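Local coordinates for protein acyl-coenzyme A oxidase (Caenorhabditis elegans, PDB 5K3H) that catalyses the FAD-dependent, oxygen-consuming desaturation of fatty acyl-CoA chains, the first step of peroxisomal beta-oxidation, at residues H3-I8 with A611-D616; V81-M86 with L141-I146; L479-P484 with L593-D598. All blocks are in the same frame, centred on the assembly; numbering follows the deposited sequence.

Contact 1: H3-I8 with A611-D616; sequences HLNKTI and AVSLLD
Asn5 reaches from the N-terminal loop to Ser613 and Asp616 on the last turn of helix 590-616. Its ND2 spends both hydrogens here. Asn5 ND2 gives one to Ser613 OG at 2.9 Å, with an N-H...O angle of 166°. The other goes from Asn5 ND2 to Asp616 OD2, also at 2.9 Å, with an angle of 169°. Both acceptors lie in the amide plane, so the two bonds fix the rotation of the amide and leave little doubt which end is nitrogen. The Asp616 carboxylate stands nearly perpendicular to the amide and takes the hydrogen on the anti lone pair of OD2. Asn5 CG lies anti to the backbone N (chi1 180°), and the amide is thereby carried across to the helix. The amide oxygen turns back into its own loop. Asn5 OD1 accepts from Thr7 N at 2.8 Å, an Asx turn, with a weaker bond from Ile8 N. The contact joins this N-terminal loop to the C-terminal helical region of the oxidase, beside helices 14-21 and 27-35. With an alanine here, Ser613 OG and Asp616 OD2 would probably lose their shared donor, and Thr7 N its acceptor in the turn. Asp616 has further partners, Arg20 at OD2 and Arg315 at OD1, and these salt bridges are likely to keep the carboxylate ionised. Thr7 passes obliquely beside Asp616, with Thr7 OG1 3.6 Å from Asp616 CB. A water bridges the same pair: it is 2.7 Å from Thr7 OG1 and donates to Asp616 O. Further back, Lys6 NZ donates to His3 O and makes a salt bridge with Asp26.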
ATOM      1  N   HIS B   3     -14.753  34.497  -7.035  1.00 28.14           N
ATOM      2  CA  HIS B   3     -15.403  33.344  -7.625  1.00 23.98           C
ATOM      3  C   HIS B   3     -16.012  32.511  -6.509  1.00 21.15           C
ATOM      4  O   HIS B   3     -15.707  32.698  -5.329  1.00 20.30           O
ATOM      5  CB  HIS B   3     -14.406  32.507  -8.435  1.00 23.43           C
ATOM      6  CG  HIS B   3     -13.720  33.265  -9.536  1.00 23.09           C
ATOM      7  ND1 HIS B   3     -12.389  33.631  -9.477  1.00 21.89           N
ATOM      8  CD2 HIS B   3     -14.180  33.718 -10.730  1.00 22.42           C
ATOM      9  CE1 HIS B   3     -12.057  34.264 -10.589  1.00 20.78           C
ATOM     10  NE2 HIS B   3     -13.125  34.332 -11.363  1.00 21.19           N
ATOM     11  N   LEU B   4     -16.912  31.605  -6.882  1.00 20.92           N
ATOM     12  CA  LEU B   4     -17.411  30.637  -5.907  1.00 19.33           C
ATOM     13  C   LEU B   4     -16.266  29.840  -5.258  1.00 18.90           C
ATOM     14  O   LEU B   4     -16.300  29.554  -4.055  1.00 18.37           O
ATOM     15  CB  LEU B   4     -18.419  29.726  -6.598  1.00 18.57           C
ATOM     16  CG  LEU B   4     -19.750  30.470  -6.869  1.00 18.31           C
ATOM     17  CD1 LEU B   4     -20.725  29.684  -7.775  1.00 17.89           C
ATOM     18  CD2 LEU B   4     -20.444  30.893  -5.552  1.00 18.55           C
ATOM     19  N   ASN B   5     -15.241  29.473  -6.026  1.00 19.30           N
ATOM     20  CA  ASN B   5     -14.084  28.772  -5.466  1.00 19.38           C
ATOM     21  C   ASN B   5     -13.106  29.806  -4.903  1.00 19.57           C
ATOM     22  O   ASN B   5     -12.614  30.676  -5.633  1.00 19.54           O
ATOM     23  CB  ASN B   5     -13.432  27.857  -6.514  1.00 18.87           C
ATOM     24  CG  ASN B   5     -12.211  27.102  -5.971  1.00 18.58           C
ATOM     25  OD1 ASN B   5     -11.233  27.715  -5.528  1.00 18.41           O
ATOM     26  ND2 ASN B   5     -12.268  25.762  -5.997  1.00 18.06           N
ATOM     27  N   LYS B   6     -12.884  29.757  -3.593  1.00 20.40           N
ATOM     28  CA  LYS B   6     -12.096  30.767  -2.894  1.00 20.67           C
ATOM     29  C   LYS B   6     -10.607  30.477  -2.909  1.00 20.51           C
ATOM     30  O   LYS B   6      -9.848  31.221  -2.275  1.00 20.54           O
ATOM     31  CB  LYS B   6     -12.569  30.906  -1.437  1.00 21.23           C
ATOM     32  CG  LYS B   6     -14.004  31.356  -1.322  1.00 22.08           C
ATOM     33  CD  LYS B   6     -14.166  32.682  -2.016  1.00 22.40           C
ATOM     34  CE  LYS B   6     -15.518  33.273  -1.755  1.00 22.90           C
ATOM     35  NZ  LYS B   6     -16.582  32.546  -2.496  1.00 22.74           N
ATOM     36  N   THR B   7     -10.177  29.389  -3.559  1.00 18.82           N
ATOM     37  CA  THR B   7      -8.760  29.053  -3.614  1.00 18.85           C
ATOM     38  C   THR B   7      -8.053  29.609  -4.857  1.00 19.79           C
ATOM     39  O   THR B   7      -6.819  29.734  -4.847  1.00 20.02           O
ATOM     40  CB  THR B   7      -8.622  27.532  -3.511  1.00 18.94           C
ATOM     41  OG1 THR B   7      -9.266  27.104  -2.307  1.00 18.42           O
ATOM     42  CG2 THR B   7      -7.180  27.097  -3.474  1.00 18.42           C
ATOM     43  N   ILE B   8      -8.806  30.028  -5.885  1.00 20.07           N
ATOM     44  CA  ILE B   8      -8.206  30.593  -7.088  1.00 20.65           C
ATOM     45  C   ILE B   8      -7.386  31.825  -6.719  1.00 22.03           C
ATOM     46  O   ILE B   8      -7.824  32.665  -5.924  1.00 23.03           O
ATOM     47  CB  ILE B   8      -9.309  30.965  -8.097  1.00 20.61           C
ATOM     48  CG1 ILE B   8     -10.128  29.735  -8.514  1.00 20.26           C
ATOM     49  CG2 ILE B   8      -8.734  31.685  -9.344  1.00 19.53           C
ATOM     50  CD1 ILE B   8     -11.426  30.107  -9.219  1.00 19.92           C
ATOM     51  N   ALA B 611     -15.217  18.600  -8.672  1.00 15.50           N
ATOM     52  CA  ALA B 611     -14.310  17.679  -7.979  1.00 15.18           C
ATOM     53  C   ALA B 611     -13.154  18.427  -7.310  1.00 15.18           C
ATOM     54  O   ALA B 611     -12.850  18.184  -6.136  1.00 15.27           O
ATOM     55  CB  ALA B 611     -13.801  16.598  -8.934  1.00 15.11           C
ATOM     56  N   VAL B 612     -12.465  19.305  -8.055  1.00 15.23           N
ATOM     57  CA  VAL B 612     -11.374  20.085  -7.464  1.00 15.12           C
ATOM     58  C   VAL B 612     -11.900  20.993  -6.349  1.00 14.88           C
ATOM     59  O   VAL B 612     -11.256  21.148  -5.303  1.00 14.66           O
ATOM     60  CB  VAL B 612     -10.615  20.879  -8.555  1.00 15.27           C
ATOM     61  CG1 VAL B 612      -9.654  21.878  -7.932  1.00 15.35           C
ATOM     62  CG2 VAL B 612      -9.828  19.924  -9.467  1.00 15.36           C
ATOM     63  N   SER B 613     -13.097  21.571  -6.525  1.00 14.61           N
ATOM     64  CA  SER B 613     -13.621  22.472  -5.502  1.00 14.53           C
ATOM     65  C   SER B 613     -14.016  21.710  -4.242  1.00 14.38           C
ATOM     66  O   SER B 613     -13.791  22.190  -3.123  1.00 14.21           O
ATOM     67  CB  SER B 613     -14.789  23.272  -6.059  1.00 14.62           C
ATOM     68  OG  SER B 613     -14.354  24.067  -7.161  1.00 14.74           O
ATOM     69  N   LEU B 614     -14.553  20.498  -4.399  1.00 14.61           N
ATOM     70  CA  LEU B 614     -14.876  19.660  -3.244  1.00 14.78           C
ATOM     71  C   LEU B 614     -13.653  19.352  -2.398  1.00 14.88           C
ATOM     72  O   LEU B 614     -13.763  19.223  -1.172  1.00 14.75           O
ATOM     73  CB  LEU B 614     -15.516  18.339  -3.697  1.00 14.69           C
ATOM     74  CG  LEU B 614     -16.960  18.419  -4.192  1.00 14.58           C
ATOM     75  CD1 LEU B 614     -17.298  17.178  -4.955  1.00 14.57           C
ATOM     76  CD2 LEU B 614     -17.937  18.639  -3.009  1.00 14.50           C
ATOM     77  N   LEU B 615     -12.483  19.248  -3.021  1.00 14.89           N
ATOM     78  CA  LEU B 615     -11.266  19.003  -2.270  1.00 15.15           C
ATOM     79  C   LEU B 615     -10.633  20.296  -1.770  1.00 15.35           C
ATOM     80  O   LEU B 615     -10.083  20.308  -0.668  1.00 15.10           O
ATOM     81  CB  LEU B 615     -10.281  18.224  -3.136  1.00 15.31           C
ATOM     82  CG  LEU B 615     -10.777  16.818  -3.485  1.00 15.41           C
ATOM     83  CD1 LEU B 615     -10.006  16.300  -4.688  1.00 15.55           C
ATOM     84  CD2 LEU B 615     -10.660  15.862  -2.282  1.00 15.40           C
ATOM     85  N   ASP B 616     -10.709  21.385  -2.552  1.00 15.64           N
ATOM     86  CA  ASP B 616     -10.280  22.688  -2.050  1.00 15.98           C
ATOM     87  C   ASP B 616     -11.026  23.089  -0.785  1.00 16.03           C
ATOM     88  O   ASP B 616     -10.497  23.853   0.020  1.00 16.08           O
ATOM     89  CB  ASP B 616     -10.504  23.800  -3.072  1.00 16.16           C
ATOM     90  CG  ASP B 616      -9.511  23.787  -4.193  1.00 16.56           C
ATOM     91  OD1 ASP B 616      -8.375  23.276  -4.018  1.00 16.36           O
ATOM     92  OD2 ASP B 616      -9.859  24.371  -5.256  1.00 17.52           O
TER
HETATM   93  O   HOH W   1      -8.182  25.383  -0.500  1.00 17.52           O

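Contact 2: V81-M86 with L141-I146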
ATOM      1  N   VAL B  81       9.225  25.948  20.177  1.00 31.56           N
ATOM      2  CA  VAL B  81       8.681  27.237  19.753  1.00 31.09           C
ATOM      3  C   VAL B  81       7.166  27.273  19.925  1.00 31.89           C
ATOM      4  O   VAL B  81       6.607  28.291  20.350  1.00 31.01           O
ATOM      5  CB  VAL B  81       9.085  27.539  18.303  1.00 30.59           C
ATOM      6  CG1 VAL B  81       8.516  28.879  17.878  1.00 31.18           C
ATOM      7  CG2 VAL B  81      10.595  27.510  18.169  1.00 30.49           C
ATOM      8  N   LEU B  82       6.477  26.164  19.614  1.00 30.85           N
ATOM      9  CA  LEU B  82       5.024  26.108  19.801  1.00 32.37           C
ATOM     10  C   LEU B  82       4.631  26.379  21.250  1.00 33.87           C
ATOM     11  O   LEU B  82       3.819  27.265  21.519  1.00 35.55           O
ATOM     12  CB  LEU B  82       4.462  24.751  19.373  1.00 32.65           C
ATOM     13  CG  LEU B  82       4.091  24.487  17.909  1.00 32.80           C
ATOM     14  CD1 LEU B  82       3.466  23.070  17.786  1.00 33.34           C
ATOM     15  CD2 LEU B  82       3.183  25.567  17.297  1.00 32.21           C
ATOM     16  N   THR B  83       5.246  25.674  22.205  1.00 30.54           N
ATOM     17  CA  THR B  83       4.862  25.853  23.605  1.00 34.26           C
ATOM     18  C   THR B  83       5.050  27.298  24.046  1.00 36.25           C
ATOM     19  O   THR B  83       4.357  27.773  24.951  1.00 37.73           O
ATOM     20  CB  THR B  83       5.703  24.952  24.510  1.00 36.62           C
ATOM     21  OG1 THR B  83       7.071  25.326  24.368  1.00 39.50           O
ATOM     22  CG2 THR B  83       5.607  23.510  24.103  1.00 36.60           C
ATOM     23  N   GLN B  84       5.986  28.003  23.411  1.00 36.27           N
ATOM     24  CA  GLN B  84       6.305  29.393  23.713  1.00 39.34           C
ATOM     25  C   GLN B  84       5.332  30.373  23.054  1.00 37.48           C
ATOM     26  O   GLN B  84       4.815  31.279  23.718  1.00 35.66           O
ATOM     27  CB  GLN B  84       7.756  29.654  23.300  1.00 44.55           C
ATOM     28  CG  GLN B  84       8.176  31.107  23.182  1.00 51.65           C
ATOM     29  CD  GLN B  84       9.584  31.249  22.591  1.00 58.38           C
ATOM     30  OE1 GLN B  84      10.186  30.264  22.123  1.00 56.89           O
ATOM     31  NE2 GLN B  84      10.102  32.486  22.583  1.00 59.26           N
ATOM     32  N   ARG B  85       5.059  30.220  21.754  1.00 39.50           N
ATOM     33  CA  ARG B  85       4.239  31.189  21.028  1.00 37.89           C
ATOM     34  C   ARG B  85       2.783  30.751  20.852  1.00 36.28           C
ATOM     35  O   ARG B  85       1.994  31.511  20.280  1.00 36.56           O
ATOM     36  CB  ARG B  85       4.830  31.460  19.646  1.00 37.69           C
ATOM     37  CG  ARG B  85       6.343  31.519  19.615  1.00 40.20           C
ATOM     38  CD  ARG B  85       6.835  32.936  19.695  1.00 41.95           C
ATOM     39  NE  ARG B  85       6.205  33.777  18.686  1.00 43.51           N
ATOM     40  CZ  ARG B  85       6.720  34.000  17.482  1.00 44.64           C
ATOM     41  NH1 ARG B  85       7.860  33.412  17.127  1.00 42.17           N
ATOM     42  NH2 ARG B  85       6.076  34.785  16.625  1.00 47.20           N
ATOM     43  N   MET B  86       2.413  29.566  21.360  1.00 37.23           N
ATOM     44  CA  MET B  86       1.114  28.950  21.072  1.00 37.26           C
ATOM     45  C   MET B  86      -0.054  29.924  21.218  1.00 36.86           C
ATOM     46  O   MET B  86      -0.975  29.923  20.389  1.00 39.74           O
ATOM     47  CB  MET B  86       0.923  27.720  21.971  1.00 36.29           C
ATOM     48  CG  MET B  86      -0.356  26.953  21.749  1.00 36.70           C
ATOM     49  SD  MET B  86      -0.398  25.452  22.741  1.00 33.27           S
ATOM     50  CE  MET B  86       0.839  24.454  21.890  1.00 36.72           C
ATOM     51  N   LEU B 141      -0.060  18.734  31.742  1.00 33.46           N
ATOM     52  CA  LEU B 141      -0.654  19.844  30.992  1.00 35.68           C
ATOM     53  C   LEU B 141       0.320  21.008  30.851  1.00 34.46           C
ATOM     54  O   LEU B 141       0.348  21.679  29.813  1.00 36.24           O
ATOM     55  CB  LEU B 141      -1.954  20.307  31.654  1.00 35.88           C
ATOM     56  CG  LEU B 141      -3.149  19.370  31.448  1.00 37.46           C
ATOM     57  CD1 LEU B 141      -4.340  19.777  32.323  1.00 38.50           C
ATOM     58  CD2 LEU B 141      -3.557  19.325  29.981  1.00 36.68           C
ATOM     59  N   ARG B 142       1.152  21.237  31.859  1.00 36.51           N
ATOM     60  CA  ARG B 142       2.163  22.284  31.778  1.00 37.20           C
ATOM     61  C   ARG B 142       3.404  21.846  31.013  1.00 37.20           C
ATOM     62  O   ARG B 142       4.340  22.647  30.873  1.00 37.07           O
ATOM     63  CB  ARG B 142       2.563  22.734  33.182  1.00 37.21           C
ATOM     64  CG  ARG B 142       1.488  23.509  33.926  1.00 39.54           C
ATOM     65  CD  ARG B 142       1.956  23.767  35.345  1.00 41.87           C
ATOM     66  NE  ARG B 142       3.294  24.353  35.289  1.00 43.48           N
ATOM     67  CZ  ARG B 142       3.552  25.627  35.028  1.00 47.21           C
ATOM     68  NH1 ARG B 142       2.555  26.479  34.798  1.00 48.41           N
ATOM     69  NH2 ARG B 142       4.808  26.044  34.978  1.00 48.06           N
ATOM     70  N   ARG B 143       3.438  20.594  30.550  1.00 36.39           N
ATOM     71  CA  ARG B 143       4.555  20.054  29.784  1.00 35.33           C
ATOM     72  C   ARG B 143       5.839  20.064  30.607  1.00 33.24           C
ATOM     73  O   ARG B 143       6.934  20.236  30.054  1.00 31.86           O
ATOM     74  CB  ARG B 143       4.738  20.789  28.448  1.00 37.31           C
ATOM     75  CG  ARG B 143       3.471  20.786  27.573  1.00 39.53           C
ATOM     76  CD  ARG B 143       3.660  21.430  26.183  1.00 41.19           C
ATOM     77  NE  ARG B 143       2.714  20.868  25.198  1.00 46.61           N
ATOM     78  CZ  ARG B 143       2.319  21.472  24.071  1.00 48.45           C
ATOM     79  NH1 ARG B 143       2.766  22.673  23.770  1.00 49.21           N
ATOM     80  NH2 ARG B 143       1.466  20.885  23.241  1.00 46.06           N
ATOM     81  N   GLU B 144       5.710  19.901  31.939  1.00 33.80           N
ATOM     82  CA  GLU B 144       6.882  19.729  32.802  1.00 35.11           C
ATOM     83  C   GLU B 144       7.490  18.352  32.652  1.00 34.15           C
ATOM     84  O   GLU B 144       8.673  18.165  32.976  1.00 33.61           O
ATOM     85  CB  GLU B 144       6.544  19.924  34.280  1.00 36.55           C
ATOM     86  CG  GLU B 144       6.012  21.287  34.646  1.00 38.45           C
ATOM     87  CD  GLU B 144       5.706  21.414  36.132  1.00 39.42           C
ATOM     88  OE1 GLU B 144       6.339  20.711  36.957  1.00 37.27           O
ATOM     89  OE2 GLU B 144       4.779  22.180  36.473  1.00 42.11           O
ATOM     90  N   ILE B 145       6.684  17.393  32.183  1.00 32.79           N
ATOM     91  CA  ILE B 145       7.071  16.010  31.969  1.00 32.45           C
ATOM     92  C   ILE B 145       6.573  15.585  30.595  1.00 32.13           C
ATOM     93  O   ILE B 145       5.699  16.219  29.993  1.00 34.21           O
ATOM     94  CB  ILE B 145       6.506  15.082  33.065  1.00 32.90           C
ATOM     95  CG1 ILE B 145       4.982  15.206  33.140  1.00 33.30           C
ATOM     96  CG2 ILE B 145       7.151  15.386  34.397  1.00 33.39           C
ATOM     97  CD1 ILE B 145       4.358  14.239  34.142  1.00 33.67           C
ATOM     98  N   ILE B 146       7.164  14.511  30.086  1.00 30.12           N
ATOM     99  CA  ILE B 146       6.746  13.931  28.821  1.00 30.00           C
ATOM    100  C   ILE B 146       6.335  12.496  29.105  1.00 29.56           C
ATOM    101  O   ILE B 146       7.131  11.701  29.626  1.00 28.32           O
ATOM    102  CB  ILE B 146       7.856  14.008  27.763  1.00 29.64           C
ATOM    103  CG1 ILE B 146       8.245  15.465  27.520  1.00 29.48           C
ATOM    104  CG2 ILE B 146       7.420  13.352  26.467  1.00 29.77           C
ATOM    105  CD1 ILE B 146       9.393  15.631  26.565  1.00 29.72           C
TER
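Arg143 extends its side chain to Thr83 and Met86, and these contacts are of the van der Waals kind. The arginine chain is stretched from CG to NE (chi2 -176°), which carries the guanidinium to helix 68-85. Thr83 meets it with its methyl, Thr83 CG2 lying 3.5 Å from Arg143 CD. The approach of that methyl to the guanidinium is oblique, and Thr83 CG2 comes within 3.0 Å of Arg143 NH1. Met86 comes to the edge of the guanidinium, near its plane, through its terminal methyl. The thioether chain bends at its last torsion (chi3 -71°) to bring CE there, with Met86 CE 3.2 Å from Arg143 NH1. Both approaches to NH1 are too short for relaxed contacts, so the exact placing of these groups is doubtful.

The hydrogen bonds and salt bridges lie to the sides of this contact. Thr83 OG1 donates to Thr80 O within its own helix, while CG2 faces the arginine. On the other segment Arg142 NE is paired with Glu144 OE2 at 2.9 Å. The acid uses its anti lone pair and lies close to the guanidinium plane. Arg139 takes the other oxygen, OE1, so Glu144 sits between two arginines.

The backbone of Arg143 has positive phi (62°). It closes helix 130-141 as a Schellman motif and points its side chain at Thr83.

The contact lies at the surface of the N-terminal domain. Met665 of the second subunit packs on Thr83, and Leu662 of that subunit packs on Ile146. Within the chain, Leu82 and Met86 rest on helix 97-105. Segment 141-146 leads from helix 130-141 into strand 147-150, and Ile145 packs on helix 114-127.

Contact 3: L479-P484 with L593-D598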
ATOM      1  N   LEU B 479     -36.198  -1.866  -4.716  1.00 24.03           N
ATOM      2  CA  LEU B 479     -37.048  -0.991  -5.514  1.00 25.06           C
ATOM      3  C   LEU B 479     -36.227   0.086  -6.212  1.00 26.60           C
ATOM      4  O   LEU B 479     -36.758   1.129  -6.601  1.00 25.97           O
ATOM      5  CB  LEU B 479     -38.164  -0.385  -4.645  1.00 25.36           C
ATOM      6  CG  LEU B 479     -39.208  -1.343  -4.028  1.00 25.73           C
ATOM      7  CD1 LEU B 479     -40.218  -0.647  -3.130  1.00 26.04           C
ATOM      8  CD2 LEU B 479     -39.961  -2.091  -5.119  1.00 25.34           C
ATOM      9  N   ILE B 480     -34.937  -0.171  -6.405  1.00 21.50           N
ATOM     10  CA  ILE B 480     -34.097   0.746  -7.153  1.00 23.08           C
ATOM     11  C   ILE B 480     -34.501   0.673  -8.621  1.00 24.93           C
ATOM     12  O   ILE B 480     -34.534  -0.414  -9.219  1.00 29.45           O
ATOM     13  CB  ILE B 480     -32.615   0.389  -6.945  1.00 24.79           C
ATOM     14  CG1 ILE B 480     -32.166   0.753  -5.526  1.00 26.82           C
ATOM     15  CG2 ILE B 480     -31.729   1.051  -7.989  1.00 24.86           C
ATOM     16  CD1 ILE B 480     -30.755   0.261  -5.215  1.00 30.07           C
ATOM     17  N   ASP B 481     -34.822   1.826  -9.205  1.00 27.13           N
ATOM     18  CA  ASP B 481     -35.233   1.944 -10.603  1.00 27.24           C
ATOM     19  C   ASP B 481     -36.589   1.286 -10.846  1.00 26.51           C
ATOM     20  O   ASP B 481     -36.873   0.813 -11.955  1.00 24.49           O
ATOM     21  CB  ASP B 481     -34.185   1.361 -11.570  1.00 27.75           C
ATOM     22  CG  ASP B 481     -34.460   1.742 -13.040  1.00 27.57           C
ATOM     23  OD1 ASP B 481     -34.964   2.868 -13.258  1.00 27.38           O
ATOM     24  OD2 ASP B 481     -34.204   0.923 -13.969  1.00 29.57           O
ATOM     25  N   ARG B 482     -37.415   1.188  -9.806  1.00 25.65           N
ATOM     26  CA  ARG B 482     -38.744   0.617  -9.917  1.00 28.08           C
ATOM     27  C   ARG B 482     -39.787   1.524  -9.322  1.00 26.39           C
ATOM     28  O   ARG B 482     -40.981   1.255  -9.465  1.00 26.38           O
ATOM     29  CB  ARG B 482     -38.818  -0.741  -9.211  1.00 31.42           C
ATOM     30  CG  ARG B 482     -37.768  -1.698  -9.656  1.00 33.22           C
ATOM     31  CD  ARG B 482     -38.073  -3.048  -9.123  1.00 40.00           C
ATOM     32  NE  ARG B 482     -38.944  -3.813 -10.014  1.00 46.75           N
ATOM     33  CZ  ARG B 482     -39.424  -5.020  -9.717  1.00 49.78           C
ATOM     34  NH1 ARG B 482     -39.125  -5.590  -8.555  1.00 48.48           N
ATOM     35  NH2 ARG B 482     -40.207  -5.657 -10.579  1.00 53.78           N
ATOM     36  N   VAL B 483     -39.373   2.591  -8.670  1.00 30.56           N
ATOM     37  CA  VAL B 483     -40.254   3.378  -7.837  1.00 33.25           C
ATOM     38  C   VAL B 483     -39.696   4.794  -7.875  1.00 35.60           C
ATOM     39  O   VAL B 483     -38.476   4.975  -7.744  1.00 39.69           O
ATOM     40  CB  VAL B 483     -40.292   2.774  -6.427  1.00 34.03           C
ATOM     41  CG1 VAL B 483     -39.753   3.752  -5.373  1.00 34.70           C
ATOM     42  CG2 VAL B 483     -41.677   2.219  -6.118  1.00 31.43           C
ATOM     43  N   PRO B 484     -40.525   5.814  -8.098  1.00 34.84           N
ATOM     44  CA  PRO B 484     -40.019   7.192  -8.082  1.00 35.98           C
ATOM     45  C   PRO B 484     -39.690   7.615  -6.659  1.00 39.86           C
ATOM     46  O   PRO B 484     -40.478   7.409  -5.731  1.00 40.27           O
ATOM     47  CB  PRO B 484     -41.172   8.008  -8.668  1.00 36.78           C
ATOM     48  CG  PRO B 484     -42.384   7.168  -8.479  1.00 36.02           C
ATOM     49  CD  PRO B 484     -41.947   5.735  -8.464  1.00 33.90           C
ATOM     50  N   LEU B 593     -28.797  -3.919 -11.623  1.00 23.98           N
ATOM     51  CA  LEU B 593     -27.363  -3.712 -11.491  1.00 24.40           C
ATOM     52  C   LEU B 593     -26.824  -2.907 -12.656  1.00 24.13           C
ATOM     53  O   LEU B 593     -25.885  -2.130 -12.484  1.00 24.59           O
ATOM     54  CB  LEU B 593     -26.636  -5.054 -11.361  1.00 25.90           C
ATOM     55  CG  LEU B 593     -25.256  -5.020 -10.694  1.00 28.50           C
ATOM     56  CD1 LEU B 593     -25.316  -4.485  -9.245  1.00 29.38           C
ATOM     57  CD2 LEU B 593     -24.562  -6.405 -10.764  1.00 30.33           C
ATOM     58  N   ASP B 594     -27.393  -3.083 -13.851  1.00 25.20           N
ATOM     59  CA  ASP B 594     -27.024  -2.235 -14.980  1.00 25.71           C
ATOM     60  C   ASP B 594     -27.443  -0.788 -14.755  1.00 24.48           C
ATOM     61  O   ASP B 594     -26.751   0.137 -15.185  1.00 25.37           O
ATOM     62  CB  ASP B 594     -27.651  -2.782 -16.260  1.00 27.53           C
ATOM     63  CG  ASP B 594     -26.968  -4.056 -16.750  1.00 28.82           C
ATOM     64  OD1 ASP B 594     -25.793  -4.306 -16.353  1.00 28.09           O
ATOM     65  OD2 ASP B 594     -27.609  -4.797 -17.543  1.00 33.77           O
ATOM     66  N   TYR B 595     -28.589  -0.566 -14.109  1.00 23.92           N
ATOM     67  CA  TYR B 595     -28.964   0.791 -13.724  1.00 23.10           C
ATOM     68  C   TYR B 595     -27.918   1.386 -12.801  1.00 23.37           C
ATOM     69  O   TYR B 595     -27.504   2.535 -12.975  1.00 22.69           O
ATOM     70  CB  TYR B 595     -30.341   0.788 -13.055  1.00 23.16           C
ATOM     71  CG  TYR B 595     -30.792   2.119 -12.442  1.00 22.72           C
ATOM     72  CD1 TYR B 595     -31.524   3.047 -13.175  1.00 22.63           C
ATOM     73  CD2 TYR B 595     -30.507   2.427 -11.113  1.00 22.28           C
ATOM     74  CE1 TYR B 595     -31.939   4.249 -12.611  1.00 22.64           C
ATOM     75  CE2 TYR B 595     -30.919   3.627 -10.542  1.00 22.55           C
ATOM     76  CZ  TYR B 595     -31.632   4.536 -11.292  1.00 23.23           C
ATOM     77  OH  TYR B 595     -32.033   5.726 -10.698  1.00 24.21           O
ATOM     78  N   VAL B 596     -27.442   0.592 -11.839  1.00 21.64           N
ATOM     79  CA  VAL B 596     -26.485   1.080 -10.855  1.00 21.71           C
ATOM     80  C   VAL B 596     -25.187   1.489 -11.541  1.00 20.96           C
ATOM     81  O   VAL B 596     -24.599   2.521 -11.205  1.00 19.96           O
ATOM     82  CB  VAL B 596     -26.254   0.009  -9.766  1.00 21.89           C
ATOM     83  CG1 VAL B 596     -25.134   0.427  -8.830  1.00 21.80           C
ATOM     84  CG2 VAL B 596     -27.533  -0.225  -8.973  1.00 23.19           C
ATOM     85  N   ARG B 597     -24.742   0.700 -12.529  1.00 20.29           N
ATOM     86  CA  ARG B 597     -23.541   1.030 -13.300  1.00 21.93           C
ATOM     87  C   ARG B 597     -23.706   2.323 -14.086  1.00 22.15           C
ATOM     88  O   ARG B 597     -22.792   3.150 -14.134  1.00 21.90           O
ATOM     89  CB  ARG B 597     -23.195  -0.108 -14.257  1.00 22.71           C
ATOM     90  CG  ARG B 597     -22.807  -1.381 -13.590  1.00 23.48           C
ATOM     91  CD  ARG B 597     -22.565  -2.477 -14.610  1.00 24.33           C
ATOM     92  NE  ARG B 597     -22.103  -3.703 -13.969  1.00 25.55           N
ATOM     93  CZ  ARG B 597     -22.764  -4.861 -13.966  1.00 26.70           C
ATOM     94  NH1 ARG B 597     -23.936  -4.967 -14.594  1.00 28.98           N
ATOM     95  NH2 ARG B 597     -22.234  -5.923 -13.353  1.00 27.23           N
ATOM     96  N   ASP B 598     -24.850   2.493 -14.757  1.00 20.44           N
ATOM     97  CA  ASP B 598     -25.102   3.729 -15.504  1.00 22.06           C
ATOM     98  C   ASP B 598     -25.149   4.939 -14.582  1.00 20.96           C
ATOM     99  O   ASP B 598     -24.631   6.000 -14.923  1.00 21.59           O
ATOM    100  CB  ASP B 598     -26.405   3.602 -16.280  1.00 23.17           C
ATOM    101  CG  ASP B 598     -26.340   2.515 -17.322  1.00 25.33           C
ATOM    102  OD1 ASP B 598     -25.220   2.141 -17.759  1.00 23.14           O
ATOM    103  OD2 ASP B 598     -27.422   2.004 -17.686  1.00 31.77           O
TER
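Next to Tyr595, which meets Asp481 across the contact, Asp594 OD1 has two cationic partners. Lys505 of the second subunit makes one salt bridge. Arg597 makes the other, with Arg597 NH1 2.6 Å from Asp594 OD1, a short distance whose hydrogen-bond geometry is weak. Arg597 NH1 also pairs with Glu584 of the second subunit. This charged side of helix 590-616 faces the dimer partner.

The contact itself rests on the tyrosine ring. Asp481 lies over one face of it. Asp481 CB is 3.6 Å from the centroid of the Tyr595 ring and 14° off the normal, a CH-pi contact. The carboxylate continues over the CD1-CE1 side, stacked only 13° from the ring plane. Asp481 CG is 3.2 Å from Tyr595 CD1, shorter than a relaxed contact, and its exact placing is doubtful. With CG anti to the backbone N (chi1 -168°), the aspartate is laid across the ring. Ile480 adds its CG2 methyl obliquely, 3.6 Å from Tyr595 CD2. Ile480 CG2 also lies 4.5 Å from Val596 CG2, at the limit of contact. Ile480 O accepts from Gln592, one turn back on the helix.

Ile480 also packs on helices 489-515 and 557-577, and Tyr595 touches Tyr491. The arrangement belongs to the C-terminal helical region of acyl-CoA oxidases, where the loop before helix 489-515 is laid against helix 590-616.

How the contacts relate
Contact 1 is buried, contact 3 is partly buried and contact 2 lies at the surface. Contacts 1 and 3 use the same helix, 590-616. Contact 1 sits at its end and contact 3 near its start, with centres 32 Å apart. Contact 2 lies in the N-terminal domain, 57 Å from contact 3 between centres, and the two are on opposite sides of the chain's centre. Both of these reach the second subunit, while contact 1 does not. Contact 1 satisfies buried polar groups by directed hydrogen bonds. Contact 2 rests on methyls touching a guanidinium, contact 3 on a CH-pi contact and apolar packing round a tyrosine; in both, salt bridges lie to the side.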